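PDB 2JH3: ribosomal protein S2-related protein from Deinococcus radiodurans, which binds a [4Fe-4S] cluster, has a chelatase-like fold and possibly acts as a sirohydrochlorin ferrochelatase. Local coordinates for residues 85-90 / 397-402; 9-14 / 48-53; 74-79 / 112-117. All coordinates share one frame; numbering follows the deposited sequence.

Contact 1: residues 85-90 / 397-402; sequences PRELGL and RRQTGT
The guanidinium of Arg86 has the backbone of 397-402 against one of its faces, with the carbonyl carbon of Arg398 lying 3.8 Å above the plane and over its centre. At its rim, Arg86 NH1 gives a hydrogen bond of 3.0 Å to Thr400 OG1, bent to 137° at the hydrogen, while Glu87 OE2 stands in plane near NH2 and completes a weak, long salt bridge within the helix. The second guanidinium, that of Arg398, has Glu87 OE2 at its edge, in its plane. Arg398 NE points almost straight at Glu87 OE2, at 2.6 Å and 177°, but from above the plane of the carboxylate. Arg398 NH2 reaches Glu87 OE1 on its syn side at 3.0 Å, so the grip is side-on and two-pronged although the two planes are well turned from each other. The Glu87 chain is bent at chi2 (-66°), which brings its carboxylate round to Arg398. Water 1 links Arg86 NH2 to Thr400 N. Arg398 NH1 turns the other way, to a salt bridge with Glu452. A leucine in place of Arg398 would probably leave the buried Glu87 carboxylate without its two-pronged partner, keeping the weak bond to Arg86, and Glu452 without this mate. Behind the charges, Gly89, with positive phi, ends helix 78-88 in a Schellman motif, Leu90 N bonding to Pro85 O. The whole is a salt-bridge network of two arginines round one glutamate, tying a helix of the chelatase-like CbiX region to the end of helix 392-398 in the iron-sulfur region.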
# COMPACT_ATOMS: atom_id res chain seq x y z
N PRO A 85 -4.93 -20.72 23.94
CA PRO A 85 -5.47 -20.31 25.23
C PRO A 85 -4.91 -18.98 25.74
O PRO A 85 -5.67 -18.15 26.20
CB PRO A 85 -5.11 -21.49 26.16
CG PRO A 85 -4.97 -22.59 25.29
CD PRO A 85 -4.34 -22.07 24.04
N ARG A 86 -3.63 -18.75 25.57
CA ARG A 86 -2.98 -17.47 25.94
C ARG A 86 -3.53 -16.27 25.14
O ARG A 86 -3.73 -15.23 25.69
CB ARG A 86 -1.53 -17.62 25.61
CG ARG A 86 -0.58 -16.65 26.09
CD ARG A 86 0.78 -17.16 25.55
NE ARG A 86 0.89 -16.73 24.17
CZ ARG A 86 1.77 -17.09 23.24
NH1 ARG A 86 2.71 -18.03 23.43
NH2 ARG A 86 1.65 -16.44 22.05
N GLU A 87 -3.72 -16.43 23.84
CA GLU A 87 -4.22 -15.33 23.04
C GLU A 87 -5.72 -15.10 23.28
O GLU A 87 -6.21 -13.95 23.38
CB GLU A 87 -3.94 -15.62 21.59
CG GLU A 87 -2.44 -15.68 21.28
CD GLU A 87 -1.77 -14.29 21.46
OE1 GLU A 87 -2.17 -13.33 20.76
OE2 GLU A 87 -0.85 -14.17 22.28
N LEU A 88 -6.45 -16.19 23.43
CA LEU A 88 -7.85 -16.09 23.79
C LEU A 88 -8.05 -15.55 25.18
O LEU A 88 -9.15 -15.12 25.49
CB LEU A 88 -8.53 -17.46 23.69
CG LEU A 88 -9.23 -18.02 22.47
CD1 LEU A 88 -9.77 -17.07 21.40
CD2 LEU A 88 -8.52 -19.22 21.83
N GLY A 89 -7.04 -15.62 26.05
CA GLY A 89 -7.18 -15.15 27.43
C GLY A 89 -7.82 -16.14 28.37
O GLY A 89 -8.53 -15.75 29.31
N LEU A 90 -7.59 -17.43 28.14
CA LEU A 90 -8.32 -18.47 28.89
C LEU A 90 -7.72 -18.83 30.23
O LEU A 90 -8.41 -19.48 31.04
CB LEU A 90 -8.47 -19.76 28.04
CG LEU A 90 -9.30 -19.54 26.80
CD1 LEU A 90 -9.45 -20.85 26.08
CD2 LEU A 90 -10.66 -18.93 27.18
N ARG A 397 5.20 -9.40 25.43
CA ARG A 397 5.48 -10.36 26.51
C ARG A 397 4.73 -11.69 26.36
O ARG A 397 5.24 -12.71 26.85
CB ARG A 397 5.11 -9.78 27.85
CG ARG A 397 6.15 -8.94 28.48
CD ARG A 397 5.64 -8.50 29.85
NE ARG A 397 5.79 -9.44 30.96
CZ ARG A 397 6.96 -9.82 31.51
NH1 ARG A 397 8.11 -9.41 30.99
NH2 ARG A 397 6.98 -10.65 32.55
N ARG A 398 3.54 -11.72 25.75
CA ARG A 398 2.88 -13.02 25.54
C ARG A 398 3.63 -13.93 24.56
O ARG A 398 3.46 -15.18 24.62
CB ARG A 398 1.47 -12.90 24.97
CG ARG A 398 0.49 -12.27 25.85
CD ARG A 398 -0.97 -12.53 25.38
NE ARG A 398 -1.19 -12.22 23.98
CZ ARG A 398 -1.57 -11.02 23.53
NH1 ARG A 398 -1.80 -10.04 24.37
NH2 ARG A 398 -1.70 -10.80 22.26
N GLN A 399 4.42 -13.34 23.66
CA GLN A 399 4.98 -14.04 22.51
C GLN A 399 6.18 -14.91 22.91
O GLN A 399 6.87 -14.64 23.93
CB GLN A 399 5.34 -13.06 21.37
CG GLN A 399 4.29 -11.94 21.03
CD GLN A 399 2.94 -12.47 20.73
OE1 GLN A 399 1.95 -11.93 21.19
NE2 GLN A 399 2.88 -13.58 19.97
N THR A 400 6.37 -15.97 22.11
CA THR A 400 7.35 -17.08 22.33
C THR A 400 7.97 -17.45 20.94
O THR A 400 7.47 -17.03 19.91
CB THR A 400 6.72 -18.36 23.04
OG1 THR A 400 5.44 -18.71 22.50
CG2 THR A 400 6.53 -18.15 24.48
N GLY A 401 9.11 -18.14 20.93
CA GLY A 401 9.72 -18.56 19.68
C GLY A 401 10.55 -17.44 19.10
O GLY A 401 10.99 -16.55 19.82
N THR A 402 10.69 -17.46 17.78
CA THR A 402 11.36 -16.39 17.05
C THR A 402 10.69 -15.01 17.30
O THR A 402 11.36 -13.98 17.34
CB THR A 402 11.26 -16.61 15.54
OG1 THR A 402 9.87 -16.59 15.16
CG2 THR A 402 11.89 -17.94 15.16
O HOH W 1 4.06 -16.26 20.02

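Contact 2: residues 9-14 / 48-53; sequences IGHGSH and YWQQEP
The side chains of Trp49 and His11 run side by side, pointing the same way, and meet as an offset edge-to-face pair. Followed outward, Trp49 CB first lies 3.4 Å from His11 O; CG is anti to the backbone N (chi1 -176°), which carries the indole alongside the imidazole. There CE3 and CZ3 approach the imidazole, the edge of the indole toward its face, with the centroids of the imidazole and the six-membered indole ring 5.1 Å apart and the planes at 73°. Over one indole face, offset toward the rim, Gln50 NE2 sits 3.2 Å above the plane.

On the backbone, the strand ends continue a parallel pairing. Gly10 pairs with Tyr48, Trp49 N bonds to Gly10 O, and Gln50 N bonds to His11 O at 2.8 Å. Both glycines suit tight packing: a CB on Gly10 would run into the Tyr48 ring, and one on Gly12 into Gln51 CG. Beyond them Gln51 OE1 takes the Ser13 N-H on a lone pair, in the carbonyl plane at 2.9 Å, and accepts a second bond from Trp342 NE1. His14 ND1 makes only a weak bond, 129° at the hydrogen, to Gln50 O at its ring edge, and water 2 accepts from His14 N and donates a weak bond to Gln50 OE1. His14 NE2 bonds weakly to Thr455 O, next to the cluster ligand Cys454. These are the loops after adjacent parallel strands, 5-10 and 43-48, of the chelatase-like CbiX fold; main-chain bonds fix them to each other, and the Gln51 amide satisfies Ser13 N just beyond the sheet pairing.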
# COMPACT_ATOMS: atom_id res chain seq x y z
N ILE A 9 -11.66 -22.22 15.30
CA ILE A 9 -10.34 -21.56 15.28
C ILE A 9 -9.38 -22.25 14.34
O ILE A 9 -9.08 -23.45 14.50
CB ILE A 9 -9.61 -21.57 16.65
CG1 ILE A 9 -10.48 -20.97 17.73
CG2 ILE A 9 -8.28 -20.85 16.54
CD1 ILE A 9 -10.90 -19.59 17.39
N GLY A 10 -8.84 -21.49 13.40
CA GLY A 10 -7.85 -22.00 12.45
C GLY A 10 -6.52 -21.31 12.66
O GLY A 10 -6.39 -20.33 13.41
N HIS A 11 -5.54 -21.78 11.94
CA HIS A 11 -4.20 -21.18 11.97
C HIS A 11 -4.17 -19.75 11.27
O HIS A 11 -3.77 -18.73 11.86
CB HIS A 11 -3.23 -22.16 11.29
CG HIS A 11 -1.81 -21.73 11.39
ND1 HIS A 11 -0.98 -22.19 12.38
CD2 HIS A 11 -1.10 -20.83 10.68
CE1 HIS A 11 0.20 -21.59 12.28
NE2 HIS A 11 0.16 -20.79 11.23
N GLY A 12 -4.62 -19.73 10.03
CA GLY A 12 -4.55 -18.55 9.16
C GLY A 12 -3.14 -18.27 8.63
O GLY A 12 -2.19 -19.01 8.93
N SER A 13 -2.99 -17.13 7.92
CA SER A 13 -1.67 -16.77 7.33
C SER A 13 -1.65 -15.31 6.96
O SER A 13 -2.72 -14.71 6.69
CB SER A 13 -1.49 -17.56 6.04
OG SER A 13 -0.24 -17.34 5.40
N HIS A 14 -0.44 -14.73 6.99
CA HIS A 14 -0.23 -13.43 6.43
C HIS A 14 -0.21 -13.49 4.92
O HIS A 14 -0.52 -12.49 4.29
CB HIS A 14 1.01 -12.76 6.90
CG HIS A 14 1.05 -12.45 8.35
ND1 HIS A 14 -0.04 -12.56 9.17
CD2 HIS A 14 2.04 -11.92 9.10
CE1 HIS A 14 0.31 -12.21 10.40
NE2 HIS A 14 1.58 -11.82 10.38
N TYR A 48 -8.79 -16.83 13.93
CA TYR A 48 -7.50 -17.33 13.42
C TYR A 48 -6.36 -16.82 14.27
O TYR A 48 -6.43 -15.76 14.85
CB TYR A 48 -7.28 -16.94 11.94
CG TYR A 48 -8.31 -17.50 11.05
CD1 TYR A 48 -9.42 -16.77 10.76
CD2 TYR A 48 -8.20 -18.79 10.51
CE1 TYR A 48 -10.45 -17.30 9.98
CE2 TYR A 48 -9.22 -19.35 9.76
CZ TYR A 48 -10.35 -18.57 9.47
OH TYR A 48 -11.36 -19.09 8.67
N TRP A 49 -5.28 -17.57 14.29
CA TRP A 49 -4.09 -17.14 14.95
C TRP A 49 -3.42 -16.00 14.14
O TRP A 49 -3.06 -14.97 14.71
CB TRP A 49 -3.13 -18.34 15.14
CG TRP A 49 -1.88 -18.06 15.90
CD1 TRP A 49 -1.55 -16.94 16.58
CD2 TRP A 49 -0.73 -18.90 15.93
NE1 TRP A 49 -0.26 -17.03 17.07
CE2 TRP A 49 0.25 -18.24 16.69
CE3 TRP A 49 -0.45 -20.14 15.40
CZ2 TRP A 49 1.50 -18.81 16.96
CZ3 TRP A 49 0.78 -20.70 15.67
CH2 TRP A 49 1.74 -20.03 16.43
N GLN A 50 -3.26 -16.19 12.83
CA GLN A 50 -2.41 -15.35 12.00
C GLN A 50 -3.18 -14.41 11.04
O GLN A 50 -2.57 -13.81 10.13
CB GLN A 50 -1.45 -16.24 11.21
CG GLN A 50 -0.52 -16.93 12.09
CD GLN A 50 0.40 -15.96 12.76
OE1 GLN A 50 1.02 -15.13 12.09
NE2 GLN A 50 0.49 -16.03 14.08
N GLN A 51 -4.49 -14.28 11.21
CA GLN A 51 -5.28 -13.33 10.42
C GLN A 51 -6.56 -12.97 11.10
O GLN A 51 -6.90 -13.56 12.13
CB GLN A 51 -5.55 -13.86 9.00
CG GLN A 51 -6.47 -15.09 8.94
CD GLN A 51 -6.55 -15.66 7.55
OE1 GLN A 51 -5.59 -16.18 7.00
NE2 GLN A 51 -7.71 -15.57 6.96
N GLU A 52 -7.24 -11.94 10.58
CA GLU A 52 -8.54 -11.53 11.12
C GLU A 52 -9.65 -12.44 10.57
O GLU A 52 -9.58 -12.83 9.39
CB GLU A 52 -8.84 -10.09 10.76
CG GLU A 52 -7.92 -9.09 11.42
CD GLU A 52 -8.47 -7.66 11.29
OE1 GLU A 52 -8.97 -7.26 10.17
OE2 GLU A 52 -8.45 -6.99 12.34
N PRO A 53 -10.70 -12.74 11.37
CA PRO A 53 -10.90 -12.38 12.77
C PRO A 53 -9.87 -13.06 13.62
O PRO A 53 -9.64 -14.26 13.42
CB PRO A 53 -12.27 -13.01 13.13
CG PRO A 53 -12.89 -13.47 11.87
CD PRO A 53 -11.81 -13.52 10.82
O HOH W 2 1.70 -16.11 8.91

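Contact 3: residues 74-79 / 112-117; sequences LSEGYV and YTRPLG
Glu76 and Arg114 reach for each other obliquely, yet their flat ends finish nearly coplanar, carboxylate and guanidinium planes only 21° apart. The arginine presents its side, NE and NH2, and each nitrogen takes one oxygen. Arg114 NH2 meets Glu76 OE1 at 3.1 Å, nearly straight and almost in the guanidinium plane. Arg114 NE meets Glu76 OE2 at 3.0 Å, tilted somewhat from that plane. Both oxygens use their syn lone pairs, the classic geometry of a bidentate salt bridge. Glu76 gets there on a stretched chain, CG anti to the backbone N (chi1 176°) and extended beyond, whereas Arg114 bends at chi3 (70°) to turn its edge to the acid. Its remaining nitrogen, NH1, bonds to Thr98 OG1, which fixes the guanidinium from a second direction.

Pro115 lies across the stem of Glu76 at about a right angle, its CG 3.8 Å from Glu76 CB. The same ring atom comes within 3.2 Å of Ser75 O, a buried carbonyl oxygen for which the model offers no hydrogen-bond partner.

At the other end, Leu74 and Leu116 lie side by side and point the same way, touching through methyls, Leu74 CD2 to Leu116 CD2 at 3.8 Å. Leu74 CD2 also rests on Gly117 CA, 3.8 Å away. Here the backbones run so close that a CB on Gly117 would clash with Leu74 CA. Leu116 packs on helix 253-262 as well, and Leu74 on Phe212 and Val247.

The contact thus joins the loop leading into helix 78-88 to the loop after strand 108-112. It divides its chemistry by depth: an apolar pair is buried with the glycine, and a paired charge of matched, directional bonds closes the partly exposed end, where solvent would probably weaken the attraction but the two-point grip still sets the orientation.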
# COMPACT_ATOMS: atom_id res chain seq x y z
N LEU A 74 -4.91 -30.16 13.45
CA LEU A 74 -4.73 -31.60 13.39
C LEU A 74 -3.51 -31.96 14.18
O LEU A 74 -2.71 -32.79 13.78
CB LEU A 74 -4.67 -32.07 11.94
CG LEU A 74 -5.99 -31.85 11.23
CD1 LEU A 74 -5.99 -32.36 9.82
CD2 LEU A 74 -7.10 -32.56 11.92
N SER A 75 -3.35 -31.30 15.32
CA SER A 75 -2.29 -31.64 16.26
C SER A 75 -2.84 -31.29 17.63
O SER A 75 -3.94 -30.66 17.74
CB SER A 75 -1.04 -30.86 15.99
OG SER A 75 -1.36 -29.46 16.04
N GLU A 76 -2.14 -31.74 18.66
CA GLU A 76 -2.51 -31.44 20.02
C GLU A 76 -1.20 -31.31 20.70
O GLU A 76 -0.47 -32.27 20.84
CB GLU A 76 -3.35 -32.56 20.63
CG GLU A 76 -3.71 -32.40 22.08
CD GLU A 76 -4.76 -33.44 22.51
OE1 GLU A 76 -4.62 -34.65 22.07
OE2 GLU A 76 -5.68 -33.04 23.26
N GLY A 77 -0.85 -30.09 21.06
CA GLY A 77 0.52 -29.78 21.36
C GLY A 77 0.59 -28.35 21.81
O GLY A 77 -0.41 -27.77 22.25
N TYR A 78 1.77 -27.78 21.71
CA TYR A 78 2.03 -26.44 22.24
C TYR A 78 1.10 -25.36 21.73
O TYR A 78 0.60 -24.55 22.49
CB TYR A 78 3.48 -26.09 21.93
CG TYR A 78 3.93 -24.86 22.66
CD1 TYR A 78 4.11 -24.88 24.06
CD2 TYR A 78 4.14 -23.67 21.97
CE1 TYR A 78 4.54 -23.70 24.74
CE2 TYR A 78 4.54 -22.49 22.63
CZ TYR A 78 4.74 -22.50 24.00
OH TYR A 78 5.17 -21.32 24.62
N VAL A 79 0.82 -25.38 20.44
CA VAL A 79 -0.04 -24.37 19.88
C VAL A 79 -1.45 -24.48 20.49
O VAL A 79 -1.98 -23.50 20.96
CB VAL A 79 -0.08 -24.39 18.36
CG1 VAL A 79 -1.15 -23.45 17.83
CG2 VAL A 79 1.29 -24.02 17.78
N TYR A 112 -13.53 -24.35 25.89
CA TYR A 112 -12.46 -24.60 24.93
C TYR A 112 -12.21 -26.10 24.83
O TYR A 112 -11.88 -26.76 25.83
CB TYR A 112 -11.20 -23.85 25.38
CG TYR A 112 -9.98 -23.99 24.48
CD1 TYR A 112 -9.92 -23.36 23.25
CD2 TYR A 112 -8.88 -24.73 24.87
CE1 TYR A 112 -8.80 -23.45 22.44
CE2 TYR A 112 -7.74 -24.83 24.05
CZ TYR A 112 -7.72 -24.18 22.84
OH TYR A 112 -6.63 -24.27 21.98
N THR A 113 -12.45 -26.66 23.65
CA THR A 113 -12.34 -28.12 23.48
C THR A 113 -10.92 -28.56 23.07
O THR A 113 -10.02 -27.75 22.77
CB THR A 113 -13.33 -28.68 22.44
OG1 THR A 113 -12.91 -28.37 21.09
CG2 THR A 113 -14.74 -28.13 22.64
N ARG A 114 -10.75 -29.88 23.06
CA ARG A 114 -9.61 -30.52 22.46
C ARG A 114 -9.68 -30.22 21.00
O ARG A 114 -10.75 -29.89 20.45
CB ARG A 114 -9.67 -32.03 22.76
CG ARG A 114 -9.43 -32.29 24.20
CD ARG A 114 -9.41 -33.81 24.50
NE ARG A 114 -8.22 -34.47 23.95
CZ ARG A 114 -7.97 -35.79 24.04
NH1 ARG A 114 -8.85 -36.60 24.64
NH2 ARG A 114 -6.89 -36.29 23.48
N PRO A 115 -8.53 -30.27 20.35
CA PRO A 115 -8.49 -30.06 18.93
C PRO A 115 -9.07 -31.15 18.06
O PRO A 115 -9.11 -32.34 18.45
CB PRO A 115 -7.02 -29.87 18.66
CG PRO A 115 -6.32 -30.29 19.86
CD PRO A 115 -7.21 -30.49 20.94
N LEU A 116 -9.51 -30.74 16.87
CA LEU A 116 -10.09 -31.64 15.84
C LEU A 116 -9.26 -32.89 15.74
O LEU A 116 -9.79 -34.00 15.78
CB LEU A 116 -10.09 -30.94 14.50
CG LEU A 116 -10.57 -31.75 13.31
CD1 LEU A 116 -11.99 -32.22 13.61
CD2 LEU A 116 -10.55 -30.96 12.07
N GLY A 117 -7.95 -32.70 15.68
CA GLY A 117 -7.03 -33.81 15.46
C GLY A 117 -7.05 -34.82 16.56
O GLY A 117 -6.70 -35.97 16.34

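How the contacts relate
Helix 78-88 connects the set: its start belongs to contact 3, its end to contact 1, and Trp49 of contact 2 leans on it through Val79, Trp49 CZ3 to Val79 CG2 at 4.0 Å. Contacts 1 and 3 touch directly, Leu90 CD1 lying 3.5 Å from Tyr112 CB and Thr400 OG1 making a weak bond with Tyr78 OH. Contacts 1 and 2 do not touch, their nearest atoms being about 5 Å apart. Contacts 2 and 3 stay within the CbiX region, whereas contact 1 crosses to the iron-sulfur region. The side chain of His14 in contact 2 is about 9 Å from the cluster and that of Arg398 in contact 1 about 11 Å; contact 3 lies away from it.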